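Local structure of glutamate--cysteine ligase GshA (Methylobacillus flagellatus KT, 3K1T) at residues Ala42-Leu50 and Asp61-Phe69; Pro344-Val353 and Tyr405-Leu413. The protein is probably a ligase that joins glutamate to cysteine, the first step of glutathione synthesis. All blocks are in the same frame, centred on the assembly; numbering follows the deposited sequence.

Interaction 1 of 2, residues Ala42-Leu50 and Asp61-Phe69; sequences APFYASVDL and DTNLFPGGF. With SO4 (sulfate ion), chain B.
Ser47 and Asn63 form a hydrogen-bonded antiparallel pair, Ser47 N to Asn63 O at 2.9 Å and Asn63 N to Ser47 O at 2.8 Å, the strands running at 165° to each other. Asp49 N also bonds Asp61 O, while Val48 and Thr62 form the non-hydrogen-bonded pair between. Beyond Asn63 the pairing ends: a water bridges Tyr45 O and Leu64 O, and the chain turns past the Tyr45 ring, whose CG, between backbone N and carbonyl carbon (chi1 62°), sets it beside Pro66. Pro66 CD lies over one face, 3.8 Å from the centroid, an apt CH-pi donor because its hydrogens are slightly polarised by N. Phe69 CZ comes to 3.5 Å from Tyr45 CD2, the rings barely overlapping. With an alanine in place of Tyr45, Pro66 and Phe69 would probably lose their shared packing surface, and Leu176 O the hydroxyl that bonds it. Small and polar, Ser47 and Asn63 share one sheet face and hold a sulfate, probably from the crystallisation liquor: Ser47 OG donates to its O2 at 2.8 Å, Asn63 ND2 to its O3 almost straight (172°). Asn63 OD1 accepts from Phe65 N, the Asx turn through which this β-hairpin's second strand leaves, beside a pocket to which Arg359 also contributes.

Interaction 2 of 2, residues Pro344-Val353 and Tyr405-Leu413; sequences PVIYMMDHFV and YGVVARLAL. With SO4 (sulfate ion), chain B.
Ile346 and Ala409 bring the strand 344-349 and the helix 405-413 together, their axes 9.0 Å apart at the closest and inclined at 63°. Alanine suits this point because its methyl lets the helix come close: Ala409 CB sits 3.6 Å from Ile346 CG2. The other branch of Ile346 turns along the helix, and its CD1 reaches Tyr405 CB. Pro344 CG then approaches CE2 of the Tyr405 ring at 3.8 Å, the two side chains crossing at about a right angle; the hydroxyl beyond is bonded to Asn52. Such alternation, with Pro344, Ile346 and Met348 directed at the helix and Tyr347 away from it, is that of a helix packed on one face of an antiparallel sheet. Met348, a selenomethionine, lays its SE 3.9 Å from Arg410 CG and 4.0 Å from Leu413 CD2. A bend at its third torsion (-64°) carries the flexible end back to the helix, with CE 4.0 Å from Ala409 CB. A type II' turn from Met349 to Phe352 leads into the next strand, where Val353 CG2 rests on Arg410 CG. The aliphatic part of Arg410 does most of this packing. Its NE donates to Gly406 O at 3.1 Å, from the face of that carbonyl plane opposite the helical Arg410 N, and NH1 pairs with Glu30. At the turn, His351 NE2 bonds Glu89 of the second subunit.

How the interactions relate
The centres of interactions 1 and 2 are about 8 Å apart, and a single antiparallel sheet unites them. Strand 45-52 is the common neighbour: it pairs with 57-63 in interaction 1 and with 340-349 of interaction 2, Val48 O lying 2.8 Å from Ile346 N in a probable hydrogen bond. Along the chain, interaction 1 closes before interaction 2 opens, so residues distant in sequence build adjoining strands. Helix 398-421 packs on one face, where the Leu413 side chain also packs on Ala46. On the other face Tyr347 joins the sulfate site of interaction 1 through a weak bond. The sheet thus has one face covered by the helix, largely through apolar side chains, and another on which Ser47, Asn63 and Tyr347 meet a sulfate.

Interaction 1 of 2, residues Ala42-Leu50 and Asp61-Phe69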
ATOM      1  N   ALA A  42      -9.112  11.984   2.306  0.50 17.57           N
ATOM      2  CA  ALA A  42      -9.578  10.949   3.211  0.50 16.67           C
ATOM      3  C   ALA A  42      -8.887  11.192   4.561  1.00 16.02           C
ATOM      4  O   ALA A  42      -7.792  11.794   4.634  1.00 15.25           O
ATOM      5  CB  ALA A  42      -9.227   9.521   2.692  1.00 15.65           C
ATOM      6  N   PRO A  43      -9.493  10.699   5.646  1.00 15.27           N
ATOM      7  CA  PRO A  43      -8.858  10.838   6.951  1.00 15.31           C
ATOM      8  C   PRO A  43      -7.567  10.012   7.017  1.00 14.08           C
ATOM      9  O   PRO A  43      -7.363   9.095   6.207  1.00 13.36           O
ATOM     10  CB  PRO A  43      -9.881  10.205   7.939  1.00 15.11           C
ATOM     11  CG  PRO A  43     -11.105  10.032   7.176  1.00 16.99           C
ATOM     12  CD  PRO A  43     -10.762   9.957   5.742  1.00 16.28           C
ATOM     13  N   PHE A  44      -6.745  10.294   8.028  1.00 12.76           N
ATOM     14  CA  PHE A  44      -5.510   9.544   8.276  1.00 12.52           C
ATOM     15  C   PHE A  44      -5.829   8.053   8.493  1.00 12.31           C
ATOM     16  O   PHE A  44      -5.159   7.167   7.945  1.00 12.47           O
ATOM     17  CB  PHE A  44      -4.768  10.143   9.515  1.00 12.58           C
ATOM     18  CG  PHE A  44      -3.412   9.556   9.744  1.00 12.93           C
ATOM     19  CD1 PHE A  44      -2.293  10.121   9.147  1.00 13.39           C
ATOM     20  CD2 PHE A  44      -3.245   8.438  10.553  1.00 15.92           C
ATOM     21  CE1 PHE A  44      -1.042   9.573   9.300  1.00 14.78           C
ATOM     22  CE2 PHE A  44      -1.983   7.885  10.733  1.00 14.73           C
ATOM     23  CZ  PHE A  44      -0.876   8.454  10.099  1.00 15.46           C
ATOM     24  N   TYR A  45      -6.842   7.794   9.342  1.00 12.03           N
ATOM     25  CA  TYR A  45      -7.307   6.460   9.646  1.00 11.67           C
ATOM     26  C   TYR A  45      -8.781   6.449  10.048  1.00 11.91           C
ATOM     27  O   TYR A  45      -9.356   7.498  10.360  1.00 12.16           O
ATOM     28  CB  TYR A  45      -6.408   5.730  10.667  1.00 12.54           C
ATOM     29  CG  TYR A  45      -6.246   6.299  12.066  1.00 10.21           C
ATOM     30  CD1 TYR A  45      -6.963   7.414  12.537  1.00 11.24           C
ATOM     31  CD2 TYR A  45      -5.316   5.718  12.930  1.00 12.94           C
ATOM     32  CE1 TYR A  45      -6.749   7.927  13.843  1.00 11.25           C
ATOM     33  CE2 TYR A  45      -5.116   6.193  14.221  1.00 13.23           C
ATOM     34  CZ  TYR A  45      -5.835   7.290  14.690  1.00 12.75           C
ATOM     35  OH  TYR A  45      -5.610   7.719  15.992  1.00 13.28           O
ATOM     36  N   ALA A  46      -9.392   5.264  10.012  1.00 12.00           N
ATOM     37  CA  ALA A  46     -10.803   5.117  10.333  1.00 11.22           C
ATOM     38  C   ALA A  46     -11.185   3.655  10.429  1.00 11.12           C
ATOM     39  O   ALA A  46     -10.539   2.778   9.824  1.00 11.61           O
ATOM     40  CB  ALA A  46     -11.668   5.811   9.251  1.00 12.51           C
ATOM     41  N   SER A  47     -12.267   3.391  11.146  1.00 11.58           N
ATOM     42  CA  SER A  47     -12.890   2.072  11.119  1.00 11.72           C
ATOM     43  C   SER A  47     -14.388   2.211  10.929  1.00 12.21           C
ATOM     44  O   SER A  47     -15.006   3.198  11.400  1.00 13.85           O
ATOM     45  CB  SER A  47     -12.585   1.256  12.374  1.00 12.12           C
ATOM     46  OG  SER A  47     -13.153   1.814  13.526  1.00 13.26           O
ATOM     47  N   VAL A  48     -14.979   1.253  10.204  1.00 10.69           N
ATOM     48  CA  VAL A  48     -16.408   1.271   9.971  1.00 10.57           C
ATOM     49  C   VAL A  48     -16.994  -0.092  10.328  1.00 11.71           C
ATOM     50  O   VAL A  48     -16.501  -1.120   9.836  1.00 11.96           O
ATOM     51  CB  VAL A  48     -16.749   1.634   8.489  1.00 11.18           C
ATOM     52  CG1 VAL A  48     -18.257   1.483   8.214  1.00  9.57           C
ATOM     53  CG2 VAL A  48     -16.281   3.057   8.160  1.00  9.66           C
ATOM     54  N   ASP A  49     -17.997  -0.078  11.203  1.00 11.82           N
ATOM     55  CA  ASP A  49     -18.768  -1.255  11.590  1.00 13.15           C
ATOM     56  C   ASP A  49     -19.878  -1.470  10.561  1.00 12.56           C
ATOM     57  O   ASP A  49     -20.647  -0.530  10.282  1.00 12.79           O
ATOM     58  CB  ASP A  49     -19.478  -1.060  12.928  1.00 13.94           C
ATOM     59  CG  ASP A  49     -18.529  -0.945  14.132  1.00 19.17           C
ATOM     60  OD1 ASP A  49     -17.297  -0.946  13.962  1.00 16.03           O
ATOM     61  OD2 ASP A  49     -19.048  -0.866  15.286  1.00 18.83           O
ATOM     62  N   LEU A  50     -19.978  -2.700  10.032  1.00 11.46           N
ATOM     63  CA  LEU A  50     -21.057  -3.070   9.140  1.00 12.19           C
ATOM     64  C   LEU A  50     -21.950  -4.143   9.767  1.00 11.41           C
ATOM     65  O   LEU A  50     -21.517  -4.870  10.662  1.00 10.87           O
ATOM     66  CB  LEU A  50     -20.499  -3.643   7.837  1.00 11.27           C
ATOM     67  CG  LEU A  50     -19.479  -2.816   7.037  1.00 14.79           C
ATOM     68  CD1 LEU A  50     -18.990  -3.669   5.817  1.00 13.64           C
ATOM     69  CD2 LEU A  50     -20.080  -1.457   6.614  1.00 10.98           C
ATOM     70  N   ASP A  61     -21.645   2.302  12.232  1.00 13.46           N
ATOM     71  CA  ASP A  61     -20.790   3.207  13.016  1.00 15.43           C
ATOM     72  C   ASP A  61     -19.521   3.534  12.222  1.00 14.95           C
ATOM     73  O   ASP A  61     -18.935   2.635  11.554  1.00 15.52           O
ATOM     74  CB  ASP A  61     -20.359   2.552  14.345  1.00 15.21           C
ATOM     75  CG  ASP A  61     -19.430   3.463  15.193  1.00 21.20           C
ATOM     76  OD1 ASP A  61     -20.021   4.318  15.862  1.00 21.80           O
ATOM     77  OD2 ASP A  61     -18.151   3.310  15.180  1.00 23.18           O
ATOM     78  N   THR A  62     -19.103   4.788  12.284  1.00 14.69           N
ATOM     79  CA  THR A  62     -17.844   5.242  11.690  1.00 14.73           C
ATOM     80  C   THR A  62     -17.022   5.854  12.818  1.00 15.60           C
ATOM     81  O   THR A  62     -17.526   6.739  13.566  1.00 14.14           O
ATOM     82  CB  THR A  62     -18.069   6.269  10.603  1.00 16.15           C
ATOM     83  OG1 THR A  62     -18.896   5.681   9.580  1.00 16.31           O
ATOM     84  CG2 THR A  62     -16.728   6.711   9.944  1.00 14.40           C
ATOM     85  N   ASN A  63     -15.796   5.371  12.974  1.00 13.47           N
ATOM     86  CA  ASN A  63     -14.921   5.853  14.036  1.00 13.72           C
ATOM     87  C   ASN A  63     -13.647   6.445  13.411  1.00 13.68           C
ATOM     88  O   ASN A  63     -12.878   5.751  12.773  1.00 12.91           O
ATOM     89  CB  ASN A  63     -14.631   4.684  14.963  1.00 13.71           C
ATOM     90  CG  ASN A  63     -13.809   5.082  16.226  1.00 15.92           C
ATOM     91  OD1 ASN A  63     -13.469   6.249  16.443  1.00 13.42           O
ATOM     92  ND2 ASN A  63     -13.490   4.079  17.037  1.00 15.04           N
ATOM     93  N   LEU A  64     -13.414   7.728  13.624  1.00 13.41           N
ATOM     94  CA  LEU A  64     -12.181   8.383  13.132  1.00 14.00           C
ATOM     95  C   LEU A  64     -11.001   8.289  14.098  1.00 13.15           C
ATOM     96  O   LEU A  64      -9.929   8.871  13.837  1.00 12.49           O
ATOM     97  CB  LEU A  64     -12.476   9.847  12.810  1.00 15.33           C
ATOM     98  CG  LEU A  64     -13.500  10.095  11.716  1.00 18.71           C
ATOM     99  CD1 LEU A  64     -13.721  11.596  11.551  1.00 23.13           C
ATOM    100  CD2 LEU A  64     -13.078   9.428  10.416  1.00 20.33           C
ATOM    101  N   PHE A  65     -11.192   7.528  15.173  1.00 13.40           N
ATOM    102  CA  PHE A  65     -10.175   7.260  16.198  1.00 13.81           C
ATOM    103  C   PHE A  65     -10.133   5.764  16.561  1.00 13.61           C
ATOM    104  O   PHE A  65     -10.380   5.368  17.708  1.00 12.63           O
ATOM    105  CB  PHE A  65     -10.466   8.120  17.451  1.00 14.00           C
ATOM    106  CG  PHE A  65     -10.960   9.498  17.132  1.00 14.29           C
ATOM    107  CD1 PHE A  65     -12.325   9.717  16.880  1.00 18.09           C
ATOM    108  CD2 PHE A  65     -10.081  10.581  17.091  1.00 14.97           C
ATOM    109  CE1 PHE A  65     -12.804  10.984  16.592  1.00 18.82           C
ATOM    110  CE2 PHE A  65     -10.542  11.864  16.795  1.00 18.05           C
ATOM    111  CZ  PHE A  65     -11.903  12.068  16.525  1.00 19.50           C
ATOM    112  N   PRO A  66      -9.832   4.901  15.573  1.00 14.11           N
ATOM    113  CA  PRO A  66      -9.971   3.460  15.808  1.00 14.08           C
ATOM    114  C   PRO A  66      -9.064   2.959  16.917  1.00 13.77           C
ATOM    115  O   PRO A  66      -7.903   3.375  16.997  1.00 14.29           O
ATOM    116  CB  PRO A  66      -9.616   2.817  14.439  1.00 14.18           C
ATOM    117  CG  PRO A  66      -9.167   3.908  13.565  1.00 16.05           C
ATOM    118  CD  PRO A  66      -9.437   5.222  14.185  1.00 14.94           C
ATOM    119  N   GLY A  67      -9.586   2.061  17.736  1.00 13.30           N
ATOM    120  CA  GLY A  67      -8.882   1.590  18.914  1.00 14.29           C
ATOM    121  C   GLY A  67      -8.644   0.100  19.017  1.00 13.79           C
ATOM    122  O   GLY A  67      -8.442  -0.413  20.106  1.00 14.79           O
ATOM    123  N   GLY A  68      -8.677  -0.598  17.875  1.00 13.26           N
ATOM    124  CA  GLY A  68      -8.509  -2.033  17.843  1.00 12.98           C
ATOM    125  C   GLY A  68      -7.395  -2.475  16.881  1.00 13.44           C
ATOM    126  O   GLY A  68      -7.472  -3.545  16.276  1.00 13.52           O
ATOM    127  N   PHE A  69      -6.337  -1.680  16.770  1.00 12.51           N
ATOM    128  CA  PHE A  69      -5.185  -2.044  15.905  1.00 12.38           C
ATOM    129  C   PHE A  69      -4.501  -3.348  16.281  1.00 13.15           C
ATOM    130  O   PHE A  69      -3.882  -3.995  15.437  1.00 13.29           O
ATOM    131  CB  PHE A  69      -4.165  -0.882  15.820  1.00 12.52           C
ATOM    132  CG  PHE A  69      -4.611   0.210  14.898  1.00 11.63           C
ATOM    133  CD1 PHE A  69      -4.372   0.118  13.539  1.00 11.60           C
ATOM    134  CD2 PHE A  69      -5.280   1.315  15.386  1.00 11.72           C
ATOM    135  CE1 PHE A  69      -4.827   1.125  12.670  1.00 11.28           C
ATOM    136  CE2 PHE A  69      -5.733   2.320  14.545  1.00 11.74           C
ATOM    137  CZ  PHE A  69      -5.526   2.221  13.168  1.00 12.66           C
TER
HETATM  138  S   SO4 B 432     -12.962   0.493  16.850  1.00 21.90           S
HETATM  139  O1  SO4 B 432     -13.178  -0.890  17.209  1.00 27.96           O
HETATM  140  O2  SO4 B 432     -12.194   0.313  15.658  1.00 25.53           O
HETATM  141  O3  SO4 B 432     -14.197   1.181  16.550  1.00 23.72           O
HETATM  142  O4  SO4 B 432     -12.197   1.200  17.901  1.00 22.65           O
HETATM  143  O   HOH W   1      -9.181   9.965  11.503  1.00 13.31           O
HETATM  144  O   HOH W   2     -16.123   1.546  13.963  1.00 16.79           O

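Interaction 2 of 2, residues Pro344-Val353 and Tyr405-Leu413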
ATOM      1  N   PRO A 344     -18.797  -7.415  11.411  1.00 11.47           N
ATOM      2  CA  PRO A 344     -17.457  -6.986  10.990  1.00 12.21           C
ATOM      3  C   PRO A 344     -17.157  -5.501  11.188  1.00 11.65           C
ATOM      4  O   PRO A 344     -18.057  -4.639  11.143  1.00 12.41           O
ATOM      5  CB  PRO A 344     -17.447  -7.296   9.473  1.00 12.09           C
ATOM      6  CG  PRO A 344     -18.895  -7.093   9.102  1.00 13.00           C
ATOM      7  CD  PRO A 344     -19.661  -7.705  10.252  1.00 11.90           C
ATOM      8  N   VAL A 345     -15.862  -5.247  11.377  1.00 12.02           N
ATOM      9  CA  VAL A 345     -15.272  -3.910  11.493  0.50 10.82           C
ATOM     10  C   VAL A 345     -14.162  -3.801  10.435  1.00 11.18           C
ATOM     11  O   VAL A 345     -13.242  -4.623  10.452  1.00 12.21           O
ATOM     12  CB  VAL A 345     -14.608  -3.725  12.878  0.50 10.84           C
ATOM     13  CG1 VAL A 345     -14.130  -2.265  13.059  0.50 10.87           C
ATOM     14  CG2 VAL A 345     -15.538  -4.159  14.007  0.50  7.99           C
ATOM     15  N   ILE A 346     -14.246  -2.822   9.545  1.00 10.67           N
ATOM     16  CA  ILE A 346     -13.322  -2.647   8.452  1.00 11.61           C
ATOM     17  C   ILE A 346     -12.392  -1.461   8.769  1.00 10.99           C
ATOM     18  O   ILE A 346     -12.876  -0.359   9.068  1.00 12.01           O
ATOM     19  CB  ILE A 346     -14.074  -2.351   7.113  1.00 11.67           C
ATOM     20  CG1 ILE A 346     -15.199  -3.373   6.827  1.00 15.33           C
ATOM     21  CG2 ILE A 346     -13.042  -2.215   5.934  1.00 11.93           C
ATOM     22  CD1 ILE A 346     -14.829  -4.733   6.917  1.00 15.94           C
ATOM     23  N   TYR A 347     -11.083  -1.694   8.709  1.00 10.87           N
ATOM     24  CA  TYR A 347     -10.043  -0.675   8.970  1.00 11.44           C
ATOM     25  C   TYR A 347      -9.475  -0.089   7.666  1.00 11.86           C
ATOM     26  O   TYR A 347      -9.161  -0.830   6.702  1.00 11.33           O
ATOM     27  CB  TYR A 347      -8.901  -1.295   9.802  1.00 11.66           C
ATOM     28  CG  TYR A 347      -9.124  -1.185  11.280  1.00 11.46           C
ATOM     29  CD1 TYR A 347     -10.323  -1.638  11.865  1.00 12.29           C
ATOM     30  CD2 TYR A 347      -8.178  -0.593  12.102  1.00 11.99           C
ATOM     31  CE1 TYR A 347     -10.549  -1.496  13.220  1.00 11.54           C
ATOM     32  CE2 TYR A 347      -8.383  -0.468  13.471  1.00 12.15           C
ATOM     33  CZ  TYR A 347      -9.581  -0.899  14.020  1.00 12.86           C
ATOM     34  OH  TYR A 347      -9.813  -0.718  15.358  1.00 13.31           O
HETATM   35  N   MSE A 348      -9.315   1.230   7.662  1.00 10.22           N
HETATM   36  CA  MSE A 348      -8.745   1.985   6.577  1.00 11.30           C
HETATM   37  C   MSE A 348      -7.678   2.930   7.079  1.00 11.52           C
HETATM   38  O   MSE A 348      -7.785   3.445   8.193  1.00 11.18           O
HETATM   39  CB  MSE A 348      -9.826   2.755   5.827  1.00 10.76           C
HETATM   40  CG  MSE A 348     -10.715   1.783   4.987  1.00 13.64           C
HETATM   41 SE   MSE A 348     -12.543   2.419   4.771  0.75 17.36          SE
HETATM   42  CE  MSE A 348     -13.056   2.349   6.641  1.00 13.81           C
HETATM   43  N   MSE A 349      -6.642   3.113   6.269  1.00 11.48           N
HETATM   44  CA  MSE A 349      -5.673   4.198   6.435  1.00 12.69           C
HETATM   45  C   MSE A 349      -5.570   4.932   5.109  1.00 12.46           C
HETATM   46  O   MSE A 349      -5.562   4.300   4.032  1.00 12.49           O
HETATM   47  CB  MSE A 349      -4.327   3.647   6.928  1.00 13.32           C
HETATM   48  CG  MSE A 349      -4.497   2.897   8.229  1.00 16.56           C
HETATM   49 SE   MSE A 349      -2.756   2.462   9.065  0.75 21.94          SE
HETATM   50  CE  MSE A 349      -2.541   4.193   9.896  1.00 20.44           C
ATOM     51  N   ASP A 350      -5.590   6.257   5.157  1.00 12.60           N
ATOM     52  CA  ASP A 350      -5.873   7.057   3.951  1.00 13.42           C
ATOM     53  C   ASP A 350      -7.158   6.450   3.350  1.00 13.09           C
ATOM     54  O   ASP A 350      -8.069   6.067   4.115  1.00 13.80           O
ATOM     55  CB  ASP A 350      -4.683   7.102   2.966  1.00 13.94           C
ATOM     56  CG  ASP A 350      -4.917   8.082   1.808  1.00 19.16           C
ATOM     57  OD1 ASP A 350      -5.230   9.224   2.083  1.00 27.34           O
ATOM     58  OD2 ASP A 350      -4.832   7.712   0.641  1.00 21.63           O
ATOM     59  N   HIS A 351      -7.264   6.294   2.028  1.00 13.90           N
ATOM     60  CA  HIS A 351      -8.518   5.722   1.481  1.00 13.94           C
ATOM     61  C   HIS A 351      -8.385   4.228   1.138  1.00 13.26           C
ATOM     62  O   HIS A 351      -9.122   3.722   0.290  1.00 14.55           O
ATOM     63  CB  HIS A 351      -9.013   6.530   0.280  1.00 14.15           C
ATOM     64  CG  HIS A 351      -8.004   6.696  -0.831  1.00 17.39           C
ATOM     65  ND1 HIS A 351      -7.417   7.916  -1.129  1.00 20.00           N
ATOM     66  CD2 HIS A 351      -7.490   5.803  -1.716  1.00 19.32           C
ATOM     67  CE1 HIS A 351      -6.599   7.760  -2.161  1.00 23.07           C
ATOM     68  NE2 HIS A 351      -6.631   6.492  -2.541  1.00 21.60           N
ATOM     69  N   PHE A 352      -7.460   3.523   1.785  1.00 12.21           N
ATOM     70  CA  PHE A 352      -7.190   2.111   1.494  1.00 11.79           C
ATOM     71  C   PHE A 352      -7.694   1.219   2.613  1.00 11.86           C
ATOM     72  O   PHE A 352      -7.461   1.492   3.807  1.00 10.62           O
ATOM     73  CB  PHE A 352      -5.693   1.886   1.282  1.00 12.79           C
ATOM     74  CG  PHE A 352      -5.171   2.583   0.072  1.00 13.13           C
ATOM     75  CD1 PHE A 352      -5.616   2.193  -1.201  1.00 13.65           C
ATOM     76  CD2 PHE A 352      -4.327   3.628   0.177  1.00 18.08           C
ATOM     77  CE1 PHE A 352      -5.148   2.846  -2.341  1.00 17.04           C
ATOM     78  CE2 PHE A 352      -3.884   4.314  -0.972  1.00 18.73           C
ATOM     79  CZ  PHE A 352      -4.319   3.922  -2.218  1.00 17.17           C
ATOM     80  N   VAL A 353      -8.367   0.138   2.232  1.00 11.51           N
ATOM     81  CA  VAL A 353      -8.766  -0.874   3.205  1.00 11.43           C
ATOM     82  C   VAL A 353      -7.562  -1.734   3.588  1.00 12.63           C
ATOM     83  O   VAL A 353      -6.918  -2.336   2.717  1.00 14.11           O
ATOM     84  CB  VAL A 353      -9.898  -1.755   2.664  1.00 11.84           C
ATOM     85  CG1 VAL A 353     -10.255  -2.844   3.681  1.00 11.48           C
ATOM     86  CG2 VAL A 353     -11.130  -0.883   2.221  1.00 12.78           C
ATOM     87  N   TYR A 405     -17.776  -5.679   1.491  1.00  9.60           N
ATOM     88  CA  TYR A 405     -17.555  -5.020   2.787  1.00  9.89           C
ATOM     89  C   TYR A 405     -16.653  -3.776   2.614  1.00 11.18           C
ATOM     90  O   TYR A 405     -16.916  -2.702   3.199  1.00 11.07           O
ATOM     91  CB  TYR A 405     -16.918  -5.975   3.806  1.00  9.58           C
ATOM     92  CG  TYR A 405     -17.826  -7.056   4.369  1.00 10.17           C
ATOM     93  CD1 TYR A 405     -19.130  -7.196   3.947  1.00 10.48           C
ATOM     94  CD2 TYR A 405     -17.361  -7.951   5.334  1.00 13.06           C
ATOM     95  CE1 TYR A 405     -19.965  -8.205   4.489  1.00 12.15           C
ATOM     96  CE2 TYR A 405     -18.188  -8.954   5.871  1.00 13.38           C
ATOM     97  CZ  TYR A 405     -19.491  -9.065   5.445  1.00 12.40           C
ATOM     98  OH  TYR A 405     -20.333 -10.048   5.951  1.00 12.90           O
ATOM     99  N   GLY A 406     -15.581  -3.930   1.847  1.00 11.09           N
ATOM    100  CA  GLY A 406     -14.649  -2.813   1.643  1.00 11.63           C
ATOM    101  C   GLY A 406     -15.236  -1.664   0.837  1.00 11.27           C
ATOM    102  O   GLY A 406     -14.879  -0.499   1.051  1.00 11.71           O
ATOM    103  N   VAL A 407     -16.150  -1.970  -0.083  1.00 10.91           N
ATOM    104  CA  VAL A 407     -16.859  -0.921  -0.825  1.00 10.82           C
ATOM    105  C   VAL A 407     -17.789  -0.086   0.115  1.00 11.32           C
ATOM    106  O   VAL A 407     -17.727   1.157   0.156  1.00 10.42           O
ATOM    107  CB  VAL A 407     -17.654  -1.505  -2.006  1.00 11.70           C
ATOM    108  CG1 VAL A 407     -18.644  -0.456  -2.567  1.00 10.55           C
ATOM    109  CG2 VAL A 407     -16.714  -2.037  -3.108  1.00 11.04           C
ATOM    110  N   VAL A 408     -18.605  -0.766   0.914  1.00 11.12           N
ATOM    111  CA  VAL A 408     -19.537  -0.068   1.786  1.00 10.64           C
ATOM    112  C   VAL A 408     -18.756   0.696   2.866  1.00 11.34           C
ATOM    113  O   VAL A 408     -19.099   1.831   3.204  1.00  9.99           O
ATOM    114  CB  VAL A 408     -20.570  -1.025   2.400  1.00 10.74           C
ATOM    115  CG1 VAL A 408     -21.543  -0.260   3.342  1.00  9.11           C
ATOM    116  CG2 VAL A 408     -21.347  -1.774   1.231  1.00  9.61           C
ATOM    117  N   ALA A 409     -17.665   0.116   3.345  1.00 11.53           N
ATOM    118  CA  ALA A 409     -16.804   0.841   4.314  1.00 11.78           C
ATOM    119  C   ALA A 409     -16.193   2.103   3.747  1.00 10.86           C
ATOM    120  O   ALA A 409     -16.163   3.141   4.424  1.00 10.97           O
ATOM    121  CB  ALA A 409     -15.701  -0.069   4.869  1.00 11.27           C
ATOM    122  N   ARG A 410     -15.768   2.054   2.491  1.00 10.98           N
ATOM    123  CA  ARG A 410     -15.263   3.238   1.809  1.00 11.04           C
ATOM    124  C   ARG A 410     -16.356   4.301   1.500  1.00 11.29           C
ATOM    125  O   ARG A 410     -16.067   5.488   1.497  1.00 10.97           O
ATOM    126  CB  ARG A 410     -14.464   2.857   0.566  1.00 10.56           C
ATOM    127  CG  ARG A 410     -13.062   2.255   0.915  1.00 11.57           C
ATOM    128  CD  ARG A 410     -12.315   1.914  -0.349  1.00 12.58           C
ATOM    129  NE  ARG A 410     -12.919   0.767  -1.034  1.00 12.44           N
ATOM    130  CZ  ARG A 410     -12.806   0.524  -2.354  1.00 12.48           C
ATOM    131  NH1 ARG A 410     -12.057   1.286  -3.158  1.00 12.86           N
ATOM    132  NH2 ARG A 410     -13.364  -0.540  -2.871  1.00 14.33           N
ATOM    133  N   LEU A 411     -17.586   3.889   1.242  1.00 10.87           N
ATOM    134  CA  LEU A 411     -18.706   4.853   1.130  1.00 10.55           C
ATOM    135  C   LEU A 411     -18.912   5.581   2.447  1.00 11.55           C
ATOM    136  O   LEU A 411     -19.094   6.804   2.464  1.00 11.22           O
ATOM    137  CB  LEU A 411     -20.007   4.162   0.697  1.00 10.89           C
ATOM    138  CG  LEU A 411     -20.023   3.488  -0.680  1.00 11.24           C
ATOM    139  CD1 LEU A 411     -21.388   2.710  -0.849  1.00 12.13           C
ATOM    140  CD2 LEU A 411     -19.860   4.537  -1.773  1.00 11.32           C
ATOM    141  N   ALA A 412     -18.889   4.835   3.548  1.00 12.09           N
ATOM    142  CA  ALA A 412     -19.022   5.447   4.891  1.00 12.24           C
ATOM    143  C   ALA A 412     -17.820   6.373   5.198  1.00 11.14           C
ATOM    144  O   ALA A 412     -17.977   7.437   5.786  1.00 10.91           O
ATOM    145  CB  ALA A 412     -19.171   4.358   5.965  1.00 10.41           C
ATOM    146  N   LEU A 413     -16.616   5.967   4.809  1.00 11.66           N
ATOM    147  CA  LEU A 413     -15.434   6.836   4.929  1.00 12.69           C
ATOM    148  C   LEU A 413     -15.573   8.144   4.175  1.00 12.58           C
ATOM    149  O   LEU A 413     -15.274   9.233   4.708  1.00 11.11           O
ATOM    150  CB  LEU A 413     -14.169   6.100   4.448  1.00 12.65           C
ATOM    151  CG  LEU A 413     -12.848   6.818   4.694  1.00 16.55           C
ATOM    152  CD1 LEU A 413     -12.516   6.690   6.171  1.00 15.74           C
ATOM    153  CD2 LEU A 413     -11.696   6.225   3.817  1.00 14.66           C
TER
HETATM  154  S   SO4 B 432     -12.962   0.493  16.850  1.00 21.90           S
HETATM  155  O1  SO4 B 432     -13.178  -0.890  17.209  1.00 27.96           O
HETATM  156  O2  SO4 B 432     -12.194   0.313  15.658  1.00 25.53           O
HETATM  157  O3  SO4 B 432     -14.197   1.181  16.550  1.00 23.72           O
HETATM  158  O4  SO4 B 432     -12.197   1.200  17.901  1.00 22.65           O
HETATM  159  O   HOH W   3      -9.303   2.496  -1.905  0.50 12.05           O